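Local coordinates for hypothetical protein Atu1826 (Agrobacterium tumefaciens, PDB 2I3D) that is of unknown function but is probably a hydrolase of the alpha/beta-hydrolase fold, at residues B[48-56]-B[68-76]; B[171-182]-B[203-214]. All coordinates share one frame; numbering follows the deposited sequence. Where two conformers were deposited one is given.

Overall arrangement
Contact 1 and contact 2 sit on the same mixed beta-sheet, their centres about 18 Å apart and their nearest atoms about 6 Å apart, without touching. Contact 1 lies about 7 Å from the centre of the chain and joins an inner strand to the helix that follows it; every residue that touches is buried, and apolar side chains do most of the work across the interface. Contact 2, about 15 Å from the centre, pairs strand 171-176 with the outermost strand 202-207, so backbone hydrogen bonds dominate and one flank reaches the surface. Beyond its strand ends, loops bring together Asp-179 and His-212, a polar chemistry that contact 1 lacks.

Contact 1 of 2, residues B[48-56]-B[68-76]; sequences PIAIILHPH and VYQLFYLFQ
Ile-52 of strand 49-53 lies against helix 66-77 in the first half of a beta-alpha-beta unit that returns through strand 81-85, a unit of the kind that builds alpha/beta-hydrolase sheets, consistent with the proposed fold. Segment 68-76 runs back nearly antiparallel to strand 49-53, at 173°, with the axes 8.5 Å apart. No hydrogen bond links the segments; the packing is apolar. Branched Ile-52 suits the middle because each arm has its own neighbour. Its chi1 of -38° sets CG1 beside the backbone N and leaves CG2 roughly anti to it; CG2 enters between Val-68 and Leu-71, 3.8 Å from Leu-71 CB, while CG1 lies by the backbone of Phe-72 and carries CD1 to the Phe-75 ring. Small Ala-50 makes room for that ring, its CB 3.5 Å from Phe-75 CG. Phe-72 and Phe-75 also reach Thr-82 on the neighbouring strand.

Past the strand end, Val-68 CG2 packs against both His-54 CB, at 3.7 Å, and Pro-55 CD. Polar bonds steady the His-54 imidazole from two ends: NE2 bonds to Phe-87 N, and ND1 donates to Pro-55 O at 2.7 Å, on a lone pair in the carbonyl plane.

Contact 2 of 2, residues B[171-182]-B[203-214]; sequences GLIINGDADKVA and THRTLPGANHFF
Strands 171-176 and 203-207 run parallel, laced by backbone bonds from Thr-203 N to Gly-171 O through to Asp-177 N to Leu-207 O. Packing is close on the face of Leu-172 and Ile-174, where these two residues are buried beneath helix 218-233. Gly-176 fits where the two segments converge, its CA 3.2 Å from Ala-210 O; there is no room for a CB beside that oxygen, which suits glycine.

The other face is more polar. Asn-175 ND2 gives His-204 NE2 a weak bond, bent to 128°, with amide and imidazole planes 17° apart; a water joins Asn-175 OD1 to Thr-206 OG1.

Beyond the strands, loops place Asp-179 and His-212 as in the acid-histidine pair of alpha/beta hydrolases, and His-212 NE2 bonds to Ser-130 on a probable nucleophile elbow. Asp-179 holds CG anti to its own N (chi1 -172°), which carries the carboxylate alongside His-212. His-212 ND1 donates a hydrogen bond to Asp-179 OD2 at 2.8 Å, arriving on the syn side of the carboxylate, with OD2 close to the imidazole plane. A second water also donates to OD2, while OD1 receives Ala-182 N at 2.8 Å in an Asx motif, so both oxygens are gripped. Val-181 spreads over one imidazole face, CG1 3.8 Å from the ring centroid in a CH-pi contact.

The solvent side is confined to Pro-208 and Gly-209, at the corner of the type II turn 207-210. Glycine suits the positive phi there, and even here Asp-177 OD1 holds Gly-209 N at 2.7 Å, met from above the carboxylate plane.

Contact 1 of 2, residues B[48-56]-B[68-76]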
loop_
_atom_site.group_PDB
_atom_site.type_symbol
_atom_site.label_atom_id
_atom_site.label_comp_id
_atom_site.label_asym_id
_atom_site.label_seq_id
_atom_site.Cartn_x
_atom_site.Cartn_y
_atom_site.Cartn_z
ATOM N N PRO B 48 -25.556 6.305 -7.496
ATOM C CA PRO B 48 -25.264 4.976 -6.984
ATOM C C PRO B 48 -24.191 5.069 -5.910
ATOM O O PRO B 48 -23.410 6.021 -5.907
ATOM C CB PRO B 48 -24.713 4.247 -8.209
ATOM C CG PRO B 48 -24.083 5.329 -9.052
ATOM C CD PRO B 48 -25.073 6.488 -8.875
ATOM N N ILE B 49 -24.196 4.090 -5.004
ATOM C CA ILE B 49 -23.205 3.981 -3.932
ATOM C C ILE B 49 -22.092 2.983 -4.303
ATOM O O ILE B 49 -22.350 1.911 -4.832
ATOM C CB ILE B 49 -23.858 3.564 -2.604
ATOM C CG1 ILE B 49 -24.785 4.701 -2.118
ATOM C CG2 ILE B 49 -22.808 3.268 -1.523
ATOM C CD1 ILE B 49 -25.872 4.273 -1.136
ATOM N N ALA B 50 -20.862 3.337 -3.964
ATOM C CA ALA B 50 -19.757 2.397 -4.126
ATOM C C ALA B 50 -19.107 2.182 -2.757
ATOM O O ALA B 50 -18.811 3.162 -2.067
ATOM C CB ALA B 50 -18.736 2.922 -5.131
ATOM N N ILE B 51 -18.913 0.927 -2.361
ATOM C CA ILE B 51 -18.219 0.569 -1.109
ATOM C C ILE B 51 -16.910 -0.129 -1.492
ATOM O O ILE B 51 -16.932 -1.079 -2.308
ATOM C CB ILE B 51 -19.065 -0.429 -0.266
ATOM C CG1 ILE B 51 -20.484 0.146 -0.020
ATOM C CG2 ILE B 51 -18.392 -0.766 1.045
ATOM C CD1 ILE B 51 -20.585 1.420 0.876
ATOM N N ILE B 52 -15.807 0.302 -0.892
ATOM C CA ILE B 52 -14.471 -0.219 -1.246
ATOM C C ILE B 52 -13.873 -0.937 -0.032
ATOM O O ILE B 52 -13.807 -0.316 1.069
ATOM C CB ILE B 52 -13.500 0.932 -1.683
ATOM C CG1 ILE B 52 -14.230 1.995 -2.517
ATOM C CG2 ILE B 52 -12.258 0.329 -2.390
ATOM C CD1 ILE B 52 -14.775 1.511 -3.859
ATOM N N LEU B 53 -13.431 -2.197 -0.224
ATOM C CA LEU B 53 -13.025 -3.081 0.875
ATOM C C LEU B 53 -11.557 -3.475 0.764
ATOM O O LEU B 53 -11.090 -3.825 -0.315
ATOM C CB LEU B 53 -13.932 -4.338 0.911
ATOM C CG LEU B 53 -15.420 -3.983 1.063
ATOM C CD1 LEU B 53 -16.335 -5.213 0.878
ATOM C CD2 LEU B 53 -15.656 -3.257 2.405
ATOM N N HIS B 54 -10.825 -3.398 1.881
ATOM C CA HIS B 54 -9.357 -3.545 1.844
ATOM C C HIS B 54 -8.837 -4.971 2.163
ATOM O O HIS B 54 -9.619 -5.852 2.591
ATOM C CB HIS B 54 -8.718 -2.465 2.756
ATOM C CG HIS B 54 -8.925 -2.700 4.224
ATOM N ND1 HIS B 54 -8.280 -3.693 4.928
ATOM C CD2 HIS B 54 -9.654 -2.002 5.137
ATOM C CE1 HIS B 54 -8.614 -3.613 6.211
ATOM N NE2 HIS B 54 -9.432 -2.589 6.367
ATOM N N PRO B 55 -7.532 -5.236 1.930
ATOM C CA PRO B 55 -6.942 -6.530 2.260
ATOM C C PRO B 55 -6.841 -6.886 3.733
ATOM O O PRO B 55 -7.060 -6.038 4.628
ATOM C CB PRO B 55 -5.508 -6.454 1.679
ATOM C CG PRO B 55 -5.628 -5.430 0.566
ATOM C CD PRO B 55 -6.607 -4.390 1.137
ATOM N N HIS B 56 -6.450 -8.137 3.964
ATOM C CA HIS B 56 -6.195 -8.608 5.332
ATOM C C HIS B 56 -4.992 -7.845 5.923
ATOM O O HIS B 56 -4.057 -7.485 5.194
ATOM C CB HIS B 56 -5.868 -10.090 5.265
ATOM C CG HIS B 56 -5.901 -10.782 6.580
ATOM N ND1 HIS B 56 -4.869 -10.696 7.492
ATOM C CD2 HIS B 56 -6.810 -11.640 7.103
ATOM C CE1 HIS B 56 -5.162 -11.455 8.540
ATOM N NE2 HIS B 56 -6.337 -12.031 8.328
ATOM N N VAL B 68 -6.680 0.384 -2.898
ATOM C CA VAL B 68 -7.959 0.736 -2.270
ATOM C C VAL B 68 -8.330 2.218 -2.527
ATOM O O VAL B 68 -9.465 2.552 -2.950
ATOM C CB VAL B 68 -7.950 0.400 -0.769
ATOM C CG1 VAL B 68 -9.271 0.891 -0.157
ATOM C CG2 VAL B 68 -7.734 -1.154 -0.537
ATOM N N TYR B 69 -7.366 3.114 -2.285
ATOM C CA TYR B 69 -7.546 4.551 -2.565
ATOM C C TYR B 69 -7.893 4.815 -4.035
ATOM O O TYR B 69 -8.851 5.519 -4.325
ATOM C CB TYR B 69 -6.297 5.360 -2.151
ATOM C CG TYR B 69 -6.521 6.796 -2.513
ATOM C CD1 TYR B 69 -7.357 7.597 -1.726
ATOM C CD2 TYR B 69 -6.015 7.328 -3.692
ATOM C CE1 TYR B 69 -7.621 8.883 -2.081
ATOM C CE2 TYR B 69 -6.288 8.649 -4.055
ATOM C CZ TYR B 69 -7.090 9.406 -3.234
ATOM O OH TYR B 69 -7.398 10.703 -3.549
ATOM N N GLN B 70 -7.106 4.232 -4.952
ATOM C CA GLN B 70 -7.392 4.415 -6.381
ATOM C C GLN B 70 -8.770 3.885 -6.792
ATOM O O GLN B 70 -9.439 4.509 -7.613
ATOM C CB GLN B 70 -6.313 3.755 -7.213
ATOM C CG GLN B 70 -4.963 4.497 -7.071
ATOM C CD GLN B 70 -4.982 5.833 -7.724
ATOM O OE1 GLN B 70 -5.566 6.008 -8.831
ATOM N NE2 GLN B 70 -4.415 6.826 -7.040
ATOM N N LEU B 71 -9.210 2.760 -6.227
ATOM C CA LEU B 71 -10.554 2.296 -6.530
ATOM C C LEU B 71 -11.575 3.320 -6.033
ATOM O O LEU B 71 -12.521 3.661 -6.741
ATOM C CB LEU B 71 -10.831 0.929 -5.882
ATOM C CG LEU B 71 -10.105 -0.271 -6.539
ATOM C CD1 LEU B 71 -10.045 -1.484 -5.613
ATOM C CD2 LEU B 71 -10.802 -0.640 -7.912
ATOM N N PHE B 72 -11.400 3.761 -4.777
ATOM C CA PHE B 72 -12.247 4.820 -4.244
ATOM C C PHE B 72 -12.301 6.022 -5.210
ATOM O O PHE B 72 -13.392 6.511 -5.576
ATOM C CB PHE B 72 -11.704 5.226 -2.884
ATOM C CG PHE B 72 -12.470 6.328 -2.219
ATOM C CD1 PHE B 72 -13.398 6.034 -1.212
ATOM C CD2 PHE B 72 -12.218 7.673 -2.547
ATOM C CE1 PHE B 72 -14.086 7.069 -0.541
ATOM C CE2 PHE B 72 -12.886 8.715 -1.892
ATOM C CZ PHE B 72 -13.835 8.416 -0.883
ATOM N N TYR B 73 -11.126 6.505 -5.625
ATOM C CA TYR B 73 -11.064 7.677 -6.490
ATOM C C TYR B 73 -11.748 7.446 -7.857
ATOM O O TYR B 73 -12.421 8.342 -8.365
ATOM C CB TYR B 73 -9.604 8.066 -6.685
ATOM C CG TYR B 73 -9.396 9.385 -7.372
ATOM C CD1 TYR B 73 -9.736 10.590 -6.748
ATOM C CD2 TYR B 73 -8.846 9.425 -8.640
ATOM C CE1 TYR B 73 -9.532 11.819 -7.400
ATOM C CE2 TYR B 73 -8.645 10.638 -9.300
ATOM C CZ TYR B 73 -8.997 11.811 -8.676
ATOM O OH TYR B 73 -8.751 12.974 -9.376
ATOM N N LEU B 74 -11.613 6.238 -8.429
ATOM C CA LEU B 74 -12.321 5.879 -9.662
ATOM C C LEU B 74 -13.834 6.075 -9.547
ATOM O O LEU B 74 -14.477 6.731 -10.410
ATOM C CB LEU B 74 -12.019 4.419 -10.013
ATOM C CG LEU B 74 -12.810 3.896 -11.220
ATOM C CD1 LEU B 74 -12.638 4.835 -12.450
ATOM C CD2 LEU B 74 -12.274 2.460 -11.535
ATOM N N PHE B 75 -14.423 5.481 -8.522
ATOM C CA PHE B 75 -15.870 5.616 -8.364
ATOM C C PHE B 75 -16.278 7.060 -8.081
ATOM O O PHE B 75 -17.285 7.535 -8.618
ATOM C CB PHE B 75 -16.382 4.650 -7.305
ATOM C CG PHE B 75 -16.426 3.223 -7.783
ATOM C CD1 PHE B 75 -17.542 2.739 -8.508
ATOM C CD2 PHE B 75 -15.326 2.353 -7.571
ATOM C CE1 PHE B 75 -17.579 1.386 -8.970
ATOM C CE2 PHE B 75 -15.344 0.987 -8.029
ATOM C CZ PHE B 75 -16.460 0.508 -8.749
ATOM N N GLN B 76 -15.484 7.734 -7.265
ATOM C CA GLN B 76 -15.685 9.152 -6.934
ATOM C C GLN B 76 -15.807 9.961 -8.215
ATOM O O GLN B 76 -16.764 10.713 -8.446
ATOM C CB GLN B 76 -14.467 9.691 -6.135
ATOM C CG GLN B 76 -14.614 11.185 -5.761
ATOM C CD GLN B 76 -13.533 11.718 -4.830
ATOM O OE1 GLN B 76 -12.696 10.987 -4.302
ATOM N NE2 GLN B 76 -13.566 13.029 -4.618
#

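Contact 2 of 2, residues B[171-182]-B[203-214]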
loop_
_atom_site.group_PDB
_atom_site.type_symbol
_atom_site.label_atom_id
_atom_site.label_comp_id
_atom_site.label_asym_id
_atom_site.label_seq_id
_atom_site.Cartn_x
_atom_site.Cartn_y
_atom_site.Cartn_z
ATOM N N GLY B 171 -19.632 -8.651 -13.210
ATOM C CA GLY B 171 -18.557 -7.855 -12.614
ATOM C C GLY B 171 -17.205 -8.237 -13.194
ATOM O O GLY B 171 -17.095 -9.077 -14.109
ATOM N N LEU B 172 -16.179 -7.630 -12.616
ATOM C CA LEU B 172 -14.787 -7.757 -13.070
ATOM C C LEU B 172 -13.977 -8.533 -12.032
ATOM O O LEU B 172 -14.031 -8.208 -10.831
ATOM C CB LEU B 172 -14.212 -6.338 -13.191
ATOM C CG LEU B 172 -12.697 -6.270 -13.472
ATOM C CD1 LEU B 172 -12.351 -6.788 -14.854
ATOM C CD2 LEU B 172 -12.217 -4.849 -13.301
ATOM N N ILE B 173 -13.206 -9.521 -12.502
ATOM C CA ILE B 173 -12.223 -10.200 -11.661
ATOM C C ILE B 173 -10.909 -9.919 -12.346
ATOM O O ILE B 173 -10.765 -10.150 -13.561
ATOM C CB ILE B 173 -12.508 -11.708 -11.531
ATOM C CG1 ILE B 173 -13.813 -11.909 -10.761
ATOM C CG2 ILE B 173 -11.357 -12.420 -10.845
ATOM C CD1 ILE B 173 -14.280 -13.360 -10.624
ATOM N N ILE B 174 -9.934 -9.410 -11.574
ATOM C CA ILE B 174 -8.650 -9.080 -12.190
ATOM C C ILE B 174 -7.528 -9.578 -11.286
ATOM O O ILE B 174 -7.573 -9.394 -10.068
ATOM C CB ILE B 174 -8.567 -7.549 -12.569
ATOM C CG1 ILE B 174 -7.235 -7.169 -13.180
ATOM C CG2 ILE B 174 -8.937 -6.687 -11.323
ATOM C CD1 ILE B 174 -7.486 -5.887 -14.059
ATOM N N ASN B 175 -6.563 -10.275 -11.879
ATOM C CA ASN B 175 -5.479 -10.920 -11.093
ATOM C C ASN B 175 -4.237 -10.928 -11.943
ATOM O O ASN B 175 -4.312 -10.761 -13.162
ATOM C CB ASN B 175 -5.823 -12.355 -10.634
ATOM C CG ASN B 175 -5.989 -13.352 -11.823
ATOM O OD1 ASN B 175 -5.312 -14.400 -11.908
ATOM N ND2 ASN B 175 -6.909 -13.037 -12.722
ATOM N N GLY B 176 -3.104 -11.088 -11.298
ATOM C CA GLY B 176 -1.838 -11.146 -12.040
ATOM C C GLY B 176 -1.289 -12.546 -12.257
ATOM O O GLY B 176 -1.454 -13.434 -11.420
ATOM N N ASP B 177 -0.508 -12.716 -13.326
ATOM C CA ASP B 177 0.007 -14.058 -13.635
ATOM C C ASP B 177 1.305 -14.351 -12.873
ATOM O O ASP B 177 1.874 -15.450 -13.012
ATOM C CB ASP B 177 0.170 -14.302 -15.150
ATOM C CG ASP B 177 1.240 -13.431 -15.787
ATOM O OD1 ASP B 177 2.041 -12.777 -15.064
ATOM O OD2 ASP B 177 1.301 -13.427 -17.049
ATOM N N ALA B 178 1.763 -13.403 -12.057
ATOM C CA ALA B 178 2.951 -13.614 -11.203
ATOM C C ALA B 178 2.570 -13.673 -9.705
ATOM O O ALA B 178 3.417 -13.576 -8.806
ATOM C CB ALA B 178 3.978 -12.507 -11.456
ATOM N N ASP B 179 1.264 -13.822 -9.452
ATOM C CA ASP B 179 0.700 -13.862 -8.100
ATOM C C ASP B 179 1.015 -15.232 -7.461
ATOM O O ASP B 179 0.533 -16.272 -7.946
ATOM C CB ASP B 179 -0.815 -13.596 -8.179
ATOM C CG ASP B 179 -1.455 -13.430 -6.839
ATOM O OD1 ASP B 179 -0.961 -13.954 -5.823
ATOM O OD2 ASP B 179 -2.512 -12.768 -6.789
ATOM N N LYS B 180 1.829 -15.230 -6.401
ATOM C CA LYS B 180 2.152 -16.501 -5.715
ATOM C C LYS B 180 1.262 -16.753 -4.501
ATOM O O LYS B 180 1.264 -17.877 -3.931
ATOM C CB LYS B 180 3.646 -16.517 -5.300
ATOM C CG LYS B 180 4.543 -16.623 -6.540
ATOM C CD LYS B 180 6.009 -16.749 -6.193
ATOM C CE LYS B 180 6.869 -16.600 -7.463
ATOM N NZ LYS B 180 6.657 -17.709 -8.467
ATOM N N VAL B 181 0.538 -15.709 -4.087
ATOM C CA VAL B 181 -0.464 -15.786 -3.000
ATOM C C VAL B 181 -1.726 -16.546 -3.463
ATOM O O VAL B 181 -2.216 -17.476 -2.789
ATOM C CB VAL B 181 -0.848 -14.396 -2.462
ATOM C CG1 VAL B 181 -2.010 -14.518 -1.466
ATOM C CG2 VAL B 181 0.362 -13.692 -1.764
ATOM N N ALA B 182 -2.240 -16.121 -4.623
ATOM C CA ALA B 182 -3.425 -16.724 -5.248
ATOM C C ALA B 182 -3.090 -16.975 -6.718
ATOM O O ALA B 182 -3.292 -16.093 -7.560
ATOM C CB ALA B 182 -4.615 -15.755 -5.116
ATOM N N THR B 203 -16.204 -10.619 -16.441
ATOM C CA THR B 203 -15.084 -10.082 -17.241
ATOM C C THR B 203 -13.840 -10.409 -16.421
ATOM O O THR B 203 -13.707 -9.938 -15.281
ATOM C CB THR B 203 -15.239 -8.561 -17.466
ATOM O OG1 THR B 203 -16.377 -8.355 -18.329
ATOM C CG2 THR B 203 -13.985 -7.968 -18.128
ATOM N N HIS B 204 -12.968 -11.241 -16.975
ATOM C CA HIS B 204 -11.809 -11.711 -16.232
ATOM C C HIS B 204 -10.541 -11.292 -16.968
ATOM O O HIS B 204 -10.268 -11.793 -18.077
ATOM C CB HIS B 204 -11.828 -13.224 -16.095
ATOM C CG HIS B 204 -10.599 -13.774 -15.455
ATOM N ND1 HIS B 204 -10.114 -15.047 -15.704
ATOM C CD2 HIS B 204 -9.752 -13.215 -14.552
ATOM C CE1 HIS B 204 -9.022 -15.248 -14.973
ATOM N NE2 HIS B 204 -8.791 -14.160 -14.259
ATOM N N ARG B 205 -9.774 -10.377 -16.368
ATOM C CA ARG B 205 -8.520 -9.977 -16.971
ATOM C C ARG B 205 -7.362 -10.505 -16.134
ATOM O O ARG B 205 -7.360 -10.354 -14.925
ATOM C CB ARG B 205 -8.465 -8.434 -17.025
ATOM C CG ARG B 205 -7.186 -7.859 -17.593
ATOM C CD ARG B 205 -7.037 -8.135 -19.146
ATOM N NE ARG B 205 -5.665 -7.823 -19.533
ATOM C CZ ARG B 205 -4.935 -8.528 -20.387
ATOM N NH1 ARG B 205 -5.455 -9.591 -21.027
ATOM N NH2 ARG B 205 -3.689 -8.136 -20.647
ATOM N N THR B 206 -6.369 -11.101 -16.781
ATOM C CA THR B 206 -5.148 -11.534 -16.130
ATOM C C THR B 206 -4.034 -10.594 -16.601
ATOM O O THR B 206 -3.796 -10.462 -17.835
ATOM C CB THR B 206 -4.819 -12.993 -16.452
ATOM O OG1 THR B 206 -5.918 -13.836 -16.042
ATOM C CG2 THR B 206 -3.505 -13.444 -15.724
ATOM N N LEU B 207 -3.388 -9.907 -15.652
ATOM C CA LEU B 207 -2.344 -8.934 -16.022
ATOM C C LEU B 207 -0.983 -9.575 -16.024
ATOM O O LEU B 207 -0.523 -10.049 -14.985
ATOM C CB LEU B 207 -2.265 -7.774 -15.016
ATOM C CG LEU B 207 -3.371 -6.743 -15.004
ATOM C CD1 LEU B 207 -2.912 -5.511 -14.229
ATOM C CD2 LEU B 207 -3.677 -6.360 -16.411
ATOM N N PRO B 208 -0.294 -9.554 -17.178
ATOM C CA PRO B 208 1.082 -10.083 -17.229
ATOM C C PRO B 208 2.029 -9.381 -16.274
ATOM O O PRO B 208 2.077 -8.146 -16.220
ATOM C CB PRO B 208 1.512 -9.826 -18.700
ATOM C CG PRO B 208 0.165 -9.820 -19.444
ATOM C CD PRO B 208 -0.749 -9.059 -18.492
ATOM N N GLY B 209 2.771 -10.171 -15.530
ATOM C CA GLY B 209 3.815 -9.610 -14.712
ATOM C C GLY B 209 3.360 -9.109 -13.360
ATOM O O GLY B 209 4.222 -8.689 -12.570
ATOM N N ALA B 210 2.044 -9.128 -13.086
ATOM C CA ALA B 210 1.556 -8.596 -11.792
ATOM C C ALA B 210 1.592 -9.678 -10.697
ATOM O O ALA B 210 1.169 -10.808 -10.924
ATOM C CB ALA B 210 0.150 -8.050 -11.936
ATOM N N ASN B 211 2.109 -9.330 -9.513
ATOM C CA ASN B 211 2.025 -10.218 -8.373
ATOM C C ASN B 211 0.761 -9.911 -7.576
ATOM O O ASN B 211 -0.108 -9.201 -8.091
ATOM C CB ASN B 211 3.320 -10.213 -7.524
ATOM C CG ASN B 211 3.653 -8.851 -6.917
ATOM O OD1 ASN B 211 4.802 -8.641 -6.323
ATOM N ND2 ASN B 211 2.720 -7.936 -6.990
ATOM N N HIS B 212 0.640 -10.453 -6.342
ATOM C CA HIS B 212 -0.574 -10.206 -5.549
ATOM C C HIS B 212 -0.752 -8.731 -5.218
ATOM O O HIS B 212 -1.846 -8.277 -4.931
ATOM C CB HIS B 212 -0.563 -11.024 -4.253
ATOM C CG HIS B 212 -1.910 -11.139 -3.604
ATOM N ND1 HIS B 212 -2.949 -11.852 -4.184
ATOM C CD2 HIS B 212 -2.386 -10.666 -2.434
ATOM C CE1 HIS B 212 -4.019 -11.773 -3.409
ATOM N NE2 HIS B 212 -3.695 -11.082 -2.325
ATOM N N PHE B 213 0.357 -7.999 -5.233
ATOM C CA PHE B 213 0.403 -6.571 -4.860
ATOM C C PHE B 213 0.463 -5.653 -6.080
ATOM O O PHE B 213 0.461 -4.430 -5.930
ATOM C CB PHE B 213 1.590 -6.383 -3.947
ATOM C CG PHE B 213 1.649 -7.450 -2.897
ATOM C CD1 PHE B 213 0.708 -7.459 -1.886
ATOM C CD2 PHE B 213 2.511 -8.517 -3.041
ATOM C CE1 PHE B 213 0.688 -8.490 -0.926
ATOM C CE2 PHE B 213 2.512 -9.567 -2.108
ATOM C CZ PHE B 213 1.593 -9.551 -1.041
ATOM N N PHE B 214 0.333 -6.246 -7.280
ATOM C CA PHE B 214 0.439 -5.485 -8.539
ATOM C C PHE B 214 1.663 -4.563 -8.492
ATOM O O PHE B 214 1.621 -3.442 -9.023
ATOM C CB PHE B 214 -0.855 -4.730 -8.820
ATOM C CG PHE B 214 -2.002 -5.648 -9.027
ATOM C CD1 PHE B 214 -2.322 -6.094 -10.318
ATOM C CD2 PHE B 214 -2.702 -6.155 -7.924
ATOM C CE1 PHE B 214 -3.408 -7.027 -10.528
ATOM C CE2 PHE B 214 -3.741 -7.058 -8.104
ATOM C CZ PHE B 214 -4.090 -7.515 -9.395
HETATM O O HOH W 1 -5.977 -16.116 -14.105
HETATM O O HOH W 2 -2.937 -10.667 -8.564
#